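Local coordinates for protein dihydroorotase (Saccharomyces cerevisiae S288C, PDB 6L0A) that catalyses the reversible, zinc-dependent cyclisation of N-carbamoyl-L-aspartate to dihydroorotate, the third step of de novo pyrimidine biosynthesis, at residues His16-Gly20 / Arg53-Tyr57; Ser36-Pro42 / Thr69-Tyr75; Tyr286-Glu292 / Lys354-Ser358. One frame throughout, in Å; residues are numbered along the deposited sequence.

Overall arrangement
From the N terminus the chain runs up strand 11-15 into the loop that carries the first half of contact 1, passes through helix 20-32 and enters strand 37-40, the first half of contact 2. Helix 51-64 then returns to the 16-20 loop and closes contact 1, and the next strand closes contact 2 at residues 69-75. The two loops therefore cross, and the contacts touch through His16 on Met41 and Tyr57 on Met72 and Ile40. Contact 3 follows in series, closing a separate loop between helix 283-293 and strand 354-362 near the C terminus; its centre lies about 30 Å from that of contact 1 and about 25 Å from that of contact 2.

Contact 1: residues His16-Gly20 / Arg53-Tyr57; sequences HVREG and RVIEY. With ZN (zinc ion), chain K; LMR ((2S)-2-hydroxybutanedioic acid), chain M.
Tyr57 reaches from its helix with the phenol end against the 16-20 loop, and its hydroxyl gives a hydrogen bond of 2.6 Å from Tyr57 OH to Arg18 O. The acceptor lies at the ring edge, near the ring plane, while the donor is tilted 16° from the carbonyl plane. A chi1 of -165°, with CG anti to the backbone N, aims the ring at the loop and brings OH to its backbone. Water 1 also sits at this edge; it donates to Tyr57 OH and accepts from Val17 N, so the hydroxyl is held from two directions. Val17 CG2 packs obliquely against the phenol end, 3.3 Å from Tyr57 OH, and Glu19 CG approaches Tyr57 CE1 more loosely. Beside the ring, Glu19 and Arg53 cross at about a right angle, their carboxylate and guanidinium planes 56° apart. The salt bridge is long and its hydrogen bond weak, 3.4 Å from Arg53 NH2 to Glu19 OE1; Arg53 NH2 has a further partner in Pro46 O.

His16 NE2 binds zinc at 2.2 Å, alongside His14 and Asp258, and malate O1A is a longer ligand of the same ion. Arg18 offers its guanidinium edge to the other malate carboxylate in a two-pronged grip, NH1 to O4B at 2.7 Å and NH2 to O4A at 2.9 Å, while its NE is tied to Pro261 O. Malate O4B also lies over one face of the His16 ring. Tyr57 thus holds the backbone of a ligand-binding residue. The loop leads from strand 11-15 into helix 20-32, whose Val26, Thr27 and Ile30 pack on Val17, and helix 51-64 brings Tyr57 and Arg53 to it.

Contact 2: residues Ser36-Pro42 / Thr69-Tyr75; sequences SIAYIMP and TFLMSFY
Ile40 O, at the end of strand 37-40, accepts two hydrogen bonds: Ser73 OG donates to Ile40 O at 2.8 Å, in the carbonyl plane, and water 3 donates to the same oxygen at 3.0 Å. The water in turn accepts from Ser73 N. Ser73 OG stands between its own backbone N and carbonyl carbon (chi1 60°), turned back toward the neighbouring strand, and Pro42 CD packs against it. On the other side of Ser73, its CB lies 3.2 Å from Tyr39 OH, the hydroxyl being hydrogen-bonded to Asn135.

Before this point the backbones run parallel in a regular ladder, Thr69 N to Ser36 O, Ala38 N to Thr69 O, Leu71 N to Ala38 O and Ile40 N to Leu71 O. Ile40 N to Leu71 O is 2.8 Å, and all four bonds are nearly straight. Ile37, Tyr39, Thr69 and Leu71 share one face: Ile37 CG2 meets Leu71 CD1 at 3.9 Å, and Leu71 CB comes to the edge of the Tyr39 ring, 3.7 Å from Tyr39 CD1. Phe70 and Ala38 point to the opposite face, where Ile40 CG1 and CD1 pack on Phe70 CD1, and Met72 SD lies alongside Ile40, 4.0 Å from Ile40 CB. Farther on, Pro42 CG rests on Tyr75 CB.

Helices 20-32 and 51-64 cover the Phe70 and Ile40 side. Strand 37-40, helix 51-64 and strand 69-71 form a beta-alpha-beta crossover of the TIM-barrel-like amidohydrolase fold, with Met41, just past the first strand, packed beside the zinc ligands His14 and His16.

Contact 3: residues Tyr286-Glu292 / Lys354-Ser358; sequences YIAQVFE and KLSWS
Helix 283-293 packs here against strand 354-362 of the antiparallel sheet, at a break in the strand. Gln289 OE1 takes the backbone N-H of Ser356 at this break, 2.8 Å from Ser356 N, in the plane of the amide carbonyl and nearly straight. Its chain leaves with CG anti to the backbone N (chi1 -161°) and then bends at chi2, which turns the amide toward the loop. The same oxygen accepts from water 4, which takes a weak bond from Trp357 N; Gln289 NE2 is held by Glu293. The oxygen thus serves two donors, holding Ser356 N directly and Trp357 N only weakly, through the water.

Trp357 brings its indole to the next turn. Its NE1 lies 2.8 Å from Glu292 OE1, but the N-H points poorly at the acceptor (129°) and the bond is weak; the carboxylate and indole planes stand 40° apart. Glu292 OE2 has a salt bridge to Lys329, so the carboxylate is held by two groups. Ala288 CB packs obliquely against the indole, 3.8 Å from Trp357 CD1. Leucine in place of Trp357 would probably leave Glu292 OE1 without its indole donor and open a gap beside Ala288. At the other end, Leu355 CD1 touches Tyr286 CD1 at 4.1 Å, while the Tyr286 hydroxyl bonds to Phe349 O.

Leu327 of strand 324-328 touches both Ala288 and Trp357, Gln332 of strand 332-333 lies by Leu355, and helix 300-312 packs on Ile287 and Phe291.

Contact 1: residues His16-Gly20 / Arg53-Tyr57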
loop_
_atom_site.group_PDB
_atom_site.type_symbol
_atom_site.label_atom_id
_atom_site.label_comp_id
_atom_site.label_asym_id
_atom_site.label_seq_id
_atom_site.Cartn_x
_atom_site.Cartn_y
_atom_site.Cartn_z
ATOM N N HIS C 16 9.121 -14.725 14.779
ATOM C CA HIS C 16 7.893 -14.714 15.567
ATOM C C HIS C 16 7.266 -16.103 15.543
ATOM O O HIS C 16 6.971 -16.630 14.463
ATOM C CB HIS C 16 6.889 -13.689 15.014
ATOM C CG HIS C 16 7.360 -12.267 15.093
ATOM N ND1 HIS C 16 7.151 -11.472 16.201
ATOM C CD2 HIS C 16 8.034 -11.502 14.200
ATOM C CE1 HIS C 16 7.684 -10.279 15.986
ATOM N NE2 HIS C 16 8.227 -10.271 14.779
ATOM N N VAL C 17 7.032 -16.690 16.722
ATOM C CA VAL C 17 6.329 -17.968 16.808
ATOM C C VAL C 17 5.050 -17.887 17.626
ATOM O O VAL C 17 4.380 -18.910 17.799
ATOM C CB VAL C 17 7.227 -19.101 17.355
ATOM C CG1 VAL C 17 8.349 -19.438 16.367
ATOM C CG2 VAL C 17 7.771 -18.736 18.726
ATOM N N ARG C 18 4.684 -16.710 18.133
ATOM C CA ARG C 18 3.370 -16.495 18.766
ATOM C C ARG C 18 3.230 -17.424 19.984
ATOM O O ARG C 18 4.219 -17.749 20.658
ATOM C CB ARG C 18 2.248 -16.655 17.737
ATOM C CG ARG C 18 2.487 -15.986 16.387
ATOM C CD ARG C 18 2.562 -14.477 16.517
ATOM N NE ARG C 18 2.445 -13.855 15.198
ATOM C CZ ARG C 18 2.857 -12.624 14.913
ATOM N NH1 ARG C 18 3.416 -11.864 15.856
ATOM N NH2 ARG C 18 2.714 -12.159 13.677
ATOM N N GLU C 19 1.990 -17.838 20.284
ATOM C CA GLU C 19 1.686 -18.689 21.431
ATOM C C GLU C 19 0.615 -19.704 21.030
ATOM O O GLU C 19 0.145 -19.723 19.888
ATOM C CB GLU C 19 1.240 -17.851 22.635
ATOM C CG GLU C 19 2.368 -17.070 23.314
ATOM C CD GLU C 19 1.989 -16.555 24.696
ATOM O OE1 GLU C 19 1.417 -15.441 24.792
ATOM O OE2 GLU C 19 2.264 -17.266 25.690
ATOM N N GLY C 20 0.248 -20.578 21.972
ATOM C CA GLY C 20 -0.873 -21.490 21.755
ATOM C C GLY C 20 -0.753 -22.338 20.502
ATOM O O GLY C 20 0.329 -22.811 20.135
ATOM N N ARG C 53 8.427 -15.322 32.711
ATOM C CA ARG C 53 7.736 -15.478 31.433
ATOM C C ARG C 53 8.698 -15.898 30.321
ATOM O O ARG C 53 8.377 -16.782 29.520
ATOM C CB ARG C 53 7.037 -14.168 31.074
ATOM C CG ARG C 53 6.116 -14.205 29.865
ATOM C CD ARG C 53 4.955 -13.223 30.087
ATOM N NE ARG C 53 4.241 -12.846 28.862
ATOM C CZ ARG C 53 3.505 -13.699 28.163
ATOM N NH1 ARG C 53 3.398 -14.962 28.565
ATOM N NH2 ARG C 53 2.879 -13.304 27.068
ATOM N N VAL C 54 9.880 -15.278 30.254
ATOM C CA VAL C 54 10.806 -15.614 29.177
ATOM C C VAL C 54 11.407 -16.994 29.389
ATOM O O VAL C 54 11.703 -17.699 28.416
ATOM C CB VAL C 54 11.896 -14.534 29.035
ATOM C CG1 VAL C 54 12.951 -14.657 30.127
ATOM C CG2 VAL C 54 12.546 -14.611 27.638
ATOM N N ILE C 55 11.595 -17.411 30.646
ATOM C CA ILE C 55 12.104 -18.752 30.911
ATOM C C ILE C 55 11.072 -19.799 30.515
ATOM O O ILE C 55 11.391 -20.775 29.828
ATOM C CB ILE C 55 12.511 -18.892 32.390
ATOM C CG1 ILE C 55 13.792 -18.111 32.665
ATOM C CG2 ILE C 55 12.710 -20.378 32.752
ATOM C CD1 ILE C 55 14.106 -17.965 34.143
ATOM N N GLU C 56 9.813 -19.609 30.932
ATOM C CA GLU C 56 8.784 -20.587 30.594
ATOM C C GLU C 56 8.483 -20.592 29.098
ATOM O O GLU C 56 8.198 -21.652 28.534
ATOM C CB GLU C 56 7.513 -20.327 31.409
ATOM C CG GLU C 56 7.666 -20.643 32.899
ATOM C CD GLU C 56 7.997 -22.118 33.170
ATOM O OE1 GLU C 56 9.086 -22.397 33.728
ATOM O OE2 GLU C 56 7.169 -22.991 32.831
ATOM N N TYR C 57 8.560 -19.430 28.437
ATOM C CA TYR C 57 8.389 -19.394 26.983
ATOM C C TYR C 57 9.447 -20.247 26.295
ATOM O O TYR C 57 9.126 -21.086 25.445
ATOM C CB TYR C 57 8.451 -17.949 26.477
ATOM C CG TYR C 57 7.946 -17.702 25.061
ATOM C CD1 TYR C 57 6.857 -18.398 24.536
ATOM C CD2 TYR C 57 8.530 -16.723 24.273
ATOM C CE1 TYR C 57 6.388 -18.131 23.245
ATOM C CE2 TYR C 57 8.077 -16.447 23.002
ATOM C CZ TYR C 57 7.012 -17.150 22.486
ATOM O OH TYR C 57 6.584 -16.852 21.218
HETATM ZN ZN ZN K . 9.483 -8.786 13.828
HETATM C C1 LMR M . 6.743 -6.615 12.703
HETATM O O1A LMR M . 7.902 -7.106 12.755
HETATM O O1B LMR M . 6.661 -5.391 12.471
HETATM C C2 LMR M . 5.458 -7.449 12.922
HETATM O O2 LMR M . 4.574 -7.519 11.820
HETATM C C3 LMR M . 5.801 -8.889 13.108
HETATM C C4 LMR M . 4.575 -9.353 13.859
HETATM O O4A LMR M . 3.417 -9.410 13.318
HETATM O O4B LMR M . 4.808 -9.647 15.039
HETATM O O HOH W 1 7.638 -15.080 19.334
#

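Contact 2: residues Ser36-Pro42 / Thr69-Tyr75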
loop_
_atom_site.group_PDB
_atom_site.type_symbol
_atom_site.label_atom_id
_atom_site.label_comp_id
_atom_site.label_asym_id
_atom_site.label_seq_id
_atom_site.Cartn_x
_atom_site.Cartn_y
_atom_site.Cartn_z
ATOM N N SER C 36 18.760 -23.424 12.103
ATOM C CA SER C 36 19.211 -24.088 13.322
ATOM C C SER C 36 19.033 -23.219 14.561
ATOM O O SER C 36 18.647 -23.727 15.620
ATOM C CB SER C 36 20.687 -24.480 13.181
ATOM O OG SER C 36 21.196 -24.929 14.426
ATOM N N ILE C 37 19.289 -21.916 14.425
ATOM C CA ILE C 37 19.316 -20.958 15.525
ATOM C C ILE C 37 18.275 -19.878 15.233
ATOM O O ILE C 37 18.277 -19.307 14.140
ATOM C CB ILE C 37 20.707 -20.316 15.677
ATOM C CG1 ILE C 37 21.782 -21.375 15.943
ATOM C CG2 ILE C 37 20.701 -19.266 16.788
ATOM C CD1 ILE C 37 23.164 -20.953 15.450
ATOM N N ALA C 38 17.411 -19.594 16.207
ATOM C CA ALA C 38 16.346 -18.601 16.059
ATOM C C ALA C 38 16.397 -17.587 17.198
ATOM O O ALA C 38 16.464 -17.970 18.369
ATOM C CB ALA C 38 14.971 -19.278 16.045
ATOM N N TYR C 39 16.333 -16.300 16.859
ATOM C CA TYR C 39 16.189 -15.241 17.852
ATOM C C TYR C 39 14.712 -14.877 17.937
ATOM O O TYR C 39 14.142 -14.388 16.955
ATOM C CB TYR C 39 17.021 -14.023 17.474
ATOM C CG TYR C 39 17.037 -12.914 18.514
ATOM C CD1 TYR C 39 17.581 -13.120 19.769
ATOM C CD2 TYR C 39 16.535 -11.651 18.215
ATOM C CE1 TYR C 39 17.620 -12.091 20.723
ATOM C CE2 TYR C 39 16.563 -10.616 19.156
ATOM C CZ TYR C 39 17.115 -10.852 20.409
ATOM O OH TYR C 39 17.171 -9.843 21.351
ATOM N N ILE C 40 14.107 -15.114 19.097
ATOM C CA ILE C 40 12.653 -15.123 19.268
ATOM C C ILE C 40 12.176 -13.754 19.734
ATOM O O ILE C 40 12.582 -13.269 20.797
ATOM C CB ILE C 40 12.222 -16.207 20.269
ATOM C CG1 ILE C 40 12.679 -17.583 19.780
ATOM C CG2 ILE C 40 10.716 -16.170 20.522
ATOM C CD1 ILE C 40 11.964 -18.054 18.486
ATOM N N MET C 41 11.266 -13.156 18.978
ATOM C CA MET C 41 10.823 -11.809 19.308
ATOM C C MET C 41 9.777 -11.830 20.426
ATOM O O MET C 41 9.101 -12.841 20.644
ATOM C CB MET C 41 10.282 -11.132 18.054
ATOM C CG MET C 41 11.405 -10.754 17.059
ATOM S SD MET C 41 12.571 -9.600 17.795
ATOM C CE MET C 41 14.000 -9.645 16.704
ATOM N N PRO C 42 9.614 -10.707 21.149
ATOM C CA PRO C 42 8.853 -10.748 22.405
ATOM C C PRO C 42 7.493 -10.051 22.398
ATOM O O PRO C 42 6.937 -9.780 23.470
ATOM C CB PRO C 42 9.801 -10.030 23.369
ATOM C CG PRO C 42 10.342 -8.920 22.523
ATOM C CD PRO C 42 10.486 -9.518 21.104
ATOM N N THR C 69 17.911 -24.142 18.380
ATOM C CA THR C 69 18.585 -23.316 19.377
ATOM C C THR C 69 17.853 -21.987 19.484
ATOM O O THR C 69 17.750 -21.261 18.494
ATOM C CB THR C 69 20.040 -23.102 18.979
ATOM O OG1 THR C 69 20.710 -24.376 18.996
ATOM C CG2 THR C 69 20.727 -22.118 19.928
ATOM N N PHE C 70 17.352 -21.672 20.678
ATOM C CA PHE C 70 16.480 -20.519 20.892
ATOM C C PHE C 70 17.233 -19.444 21.664
ATOM O O PHE C 70 17.691 -19.691 22.782
ATOM C CB PHE C 70 15.227 -20.926 21.660
ATOM C CG PHE C 70 14.274 -21.748 20.857
ATOM C CD1 PHE C 70 13.574 -21.178 19.807
ATOM C CD2 PHE C 70 14.094 -23.098 21.130
ATOM C CE1 PHE C 70 12.698 -21.926 19.044
ATOM C CE2 PHE C 70 13.220 -23.867 20.362
ATOM C CZ PHE C 70 12.517 -23.281 19.320
ATOM N N LEU C 71 17.355 -18.260 21.067
ATOM C CA LEU C 71 17.877 -17.074 21.735
ATOM C C LEU C 71 16.703 -16.140 22.000
ATOM O O LEU C 71 15.911 -15.880 21.092
ATOM C CB LEU C 71 18.927 -16.380 20.879
ATOM C CG LEU C 71 20.075 -17.243 20.345
ATOM C CD1 LEU C 71 20.972 -16.415 19.418
ATOM C CD2 LEU C 71 20.873 -17.870 21.497
ATOM N N MET C 72 16.590 -15.649 23.227
ATOM C CA MET C 72 15.365 -15.017 23.702
ATOM C C MET C 72 15.572 -13.521 23.912
ATOM O O MET C 72 16.705 -13.044 24.024
ATOM C CB MET C 72 14.897 -15.664 25.005
ATOM C CG MET C 72 14.782 -17.196 24.938
ATOM S SD MET C 72 13.595 -17.804 23.706
ATOM C CE MET C 72 12.043 -17.182 24.356
ATOM N N SER C 73 14.462 -12.783 23.987
ATOM C CA SER C 73 14.534 -11.341 24.168
ATOM C C SER C 73 13.445 -10.850 25.117
ATOM O O SER C 73 12.413 -11.496 25.329
ATOM C CB SER C 73 14.383 -10.588 22.834
ATOM O OG SER C 73 13.126 -10.904 22.244
ATOM N N PHE C 74 13.708 -9.678 25.687
ATOM C CA PHE C 74 12.702 -8.864 26.346
ATOM C C PHE C 74 12.154 -7.816 25.377
ATOM O O PHE C 74 12.827 -7.381 24.440
ATOM C CB PHE C 74 13.290 -8.132 27.564
ATOM C CG PHE C 74 13.370 -8.966 28.824
ATOM C CD1 PHE C 74 12.510 -10.037 29.037
ATOM C CD2 PHE C 74 14.283 -8.635 29.810
ATOM C CE1 PHE C 74 12.579 -10.782 30.219
ATOM C CE2 PHE C 74 14.373 -9.370 30.984
ATOM C CZ PHE C 74 13.519 -10.443 31.194
ATOM N N TYR C 75 10.929 -7.390 25.648
ATOM C CA TYR C 75 10.280 -6.279 24.958
ATOM C C TYR C 75 10.597 -4.988 25.706
ATOM O O TYR C 75 10.466 -4.936 26.932
ATOM C CB TYR C 75 8.785 -6.577 24.949
ATOM C CG TYR C 75 7.807 -5.661 24.265
ATOM C CD1 TYR C 75 7.436 -4.445 24.833
ATOM C CD2 TYR C 75 7.168 -6.068 23.099
ATOM C CE1 TYR C 75 6.476 -3.641 24.222
ATOM C CE2 TYR C 75 6.210 -5.277 22.487
ATOM C CZ TYR C 75 5.875 -4.067 23.048
ATOM O OH TYR C 75 4.918 -3.290 22.437
HETATM O O HOH W 2 20.219 -25.984 16.875
HETATM O O HOH W 3 11.703 -13.737 23.651
#

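Contact 3: residues Tyr286-Glu292 / Lys354-Ser358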
loop_
_atom_site.group_PDB
_atom_site.type_symbol
_atom_site.label_atom_id
_atom_site.label_comp_id
_atom_site.label_asym_id
_atom_site.label_seq_id
_atom_site.Cartn_x
_atom_site.Cartn_y
_atom_site.Cartn_z
ATOM N N TYR C 286 14.057 -19.478 0.214
ATOM C CA TYR C 286 13.783 -18.139 -0.317
ATOM C C TYR C 286 15.076 -17.371 -0.543
ATOM O O TYR C 286 15.279 -16.748 -1.593
ATOM C CB TYR C 286 12.892 -17.325 0.638
ATOM C CG TYR C 286 11.467 -17.778 0.834
ATOM C CD1 TYR C 286 10.608 -17.957 -0.248
ATOM C CD2 TYR C 286 10.967 -17.984 2.110
ATOM C CE1 TYR C 286 9.303 -18.357 -0.054
ATOM C CE2 TYR C 286 9.662 -18.378 2.321
ATOM C CZ TYR C 286 8.832 -18.566 1.228
ATOM O OH TYR C 286 7.547 -18.961 1.445
ATOM N N ILE C 287 15.948 -17.362 0.465
ATOM C CA ILE C 287 17.184 -16.600 0.367
ATOM C C ILE C 287 18.077 -17.173 -0.729
ATOM O O ILE C 287 18.739 -16.434 -1.468
ATOM C CB ILE C 287 17.892 -16.585 1.733
ATOM C CG1 ILE C 287 16.979 -15.944 2.789
ATOM C CG2 ILE C 287 19.199 -15.841 1.630
ATOM C CD1 ILE C 287 16.668 -14.484 2.501
ATOM N N ALA C 288 18.114 -18.500 -0.839
ATOM C CA ALA C 288 18.921 -19.143 -1.868
ATOM C C ALA C 288 18.467 -18.716 -3.256
ATOM O O ALA C 288 19.290 -18.539 -4.162
ATOM C CB ALA C 288 18.842 -20.659 -1.715
ATOM N N GLN C 289 17.161 -18.517 -3.434
ATOM C CA GLN C 289 16.658 -18.024 -4.711
ATOM C C GLN C 289 17.329 -16.712 -5.090
ATOM O O GLN C 289 17.757 -16.522 -6.238
ATOM C CB GLN C 289 15.139 -17.856 -4.641
ATOM C CG GLN C 289 14.456 -17.783 -6.004
ATOM C CD GLN C 289 14.722 -19.020 -6.834
ATOM O OE1 GLN C 289 14.586 -20.148 -6.349
ATOM N NE2 GLN C 289 15.104 -18.818 -8.094
ATOM N N VAL C 290 17.446 -15.798 -4.128
ATOM C CA VAL C 290 18.028 -14.487 -4.394
ATOM C C VAL C 290 19.511 -14.607 -4.707
ATOM O O VAL C 290 20.015 -13.999 -5.661
ATOM C CB VAL C 290 17.785 -13.553 -3.197
ATOM C CG1 VAL C 290 18.458 -12.198 -3.432
ATOM C CG2 VAL C 290 16.292 -13.417 -2.961
ATOM N N PHE C 291 20.241 -15.382 -3.901
ATOM C CA PHE C 291 21.680 -15.478 -4.105
ATOM C C PHE C 291 22.013 -16.188 -5.415
ATOM O O PHE C 291 22.998 -15.841 -6.072
ATOM C CB PHE C 291 22.325 -16.186 -2.916
ATOM C CG PHE C 291 22.552 -15.285 -1.722
ATOM C CD1 PHE C 291 21.481 -14.815 -0.973
ATOM C CD2 PHE C 291 23.835 -14.914 -1.351
ATOM C CE1 PHE C 291 21.688 -13.997 0.130
ATOM C CE2 PHE C 291 24.053 -14.090 -0.253
ATOM C CZ PHE C 291 22.968 -13.632 0.491
ATOM N N GLU C 292 21.186 -17.145 -5.824
ATOM C CA GLU C 292 21.375 -17.776 -7.128
ATOM C C GLU C 292 21.156 -16.775 -8.253
ATOM O O GLU C 292 21.997 -16.628 -9.149
ATOM C CB GLU C 292 20.426 -18.961 -7.277
ATOM C CG GLU C 292 20.354 -19.485 -8.704
ATOM C CD GLU C 292 20.108 -20.969 -8.766
ATOM O OE1 GLU C 292 19.046 -21.414 -8.280
ATOM O OE2 GLU C 292 20.980 -21.691 -9.296
ATOM N N LYS C 354 7.654 -21.293 -7.702
ATOM C CA LYS C 354 8.746 -22.255 -7.759
ATOM C C LYS C 354 9.958 -21.735 -7.001
ATOM O O LYS C 354 10.256 -20.537 -7.033
ATOM C CB LYS C 354 9.154 -22.525 -9.209
ATOM C CG LYS C 354 8.362 -23.592 -9.925
ATOM C CD LYS C 354 8.918 -23.795 -11.329
ATOM C CE LYS C 354 7.825 -23.683 -12.378
ATOM N NZ LYS C 354 7.379 -22.274 -12.571
ATOM N N LEU C 355 10.665 -22.651 -6.338
ATOM C CA LEU C 355 11.957 -22.383 -5.717
ATOM C C LEU C 355 12.965 -23.385 -6.262
ATOM O O LEU C 355 12.665 -24.577 -6.353
ATOM C CB LEU C 355 11.873 -22.483 -4.189
ATOM C CG LEU C 355 11.059 -21.403 -3.466
ATOM C CD1 LEU C 355 11.061 -21.653 -1.974
ATOM C CD2 LEU C 355 11.636 -20.043 -3.778
ATOM N N SER C 356 14.154 -22.900 -6.629
ATOM C CA SER C 356 15.156 -23.762 -7.252
ATOM C C SER C 356 15.841 -24.700 -6.262
ATOM O O SER C 356 16.435 -25.700 -6.687
ATOM C CB SER C 356 16.220 -22.912 -7.956
ATOM O OG SER C 356 15.739 -22.376 -9.179
ATOM N N TRP C 357 15.775 -24.409 -4.964
ATOM C CA TRP C 357 16.517 -25.150 -3.956
ATOM C C TRP C 357 15.592 -25.718 -2.888
ATOM O O TRP C 357 14.484 -25.228 -2.662
ATOM C CB TRP C 357 17.559 -24.262 -3.282
ATOM C CG TRP C 357 18.565 -23.722 -4.212
ATOM C CD1 TRP C 357 18.450 -22.606 -4.979
ATOM C CD2 TRP C 357 19.857 -24.269 -4.479
ATOM N NE1 TRP C 357 19.596 -22.416 -5.708
ATOM C CE2 TRP C 357 20.477 -23.426 -5.419
ATOM C CE3 TRP C 357 20.551 -25.391 -4.013
ATOM C CZ2 TRP C 357 21.760 -23.672 -5.909
ATOM C CZ3 TRP C 357 21.825 -25.631 -4.497
ATOM C CH2 TRP C 357 22.417 -24.776 -5.431
ATOM N N SER C 358 16.080 -26.763 -2.226
ATOM C CA SER C 358 15.426 -27.377 -1.080
ATOM C C SER C 358 16.456 -27.474 0.040
ATOM O O SER C 358 17.648 -27.245 -0.176
ATOM C CB SER C 358 14.858 -28.763 -1.427
ATOM O OG SER C 358 14.095 -28.716 -2.626
HETATM O O HOH W 4 15.553 -21.502 -4.057
#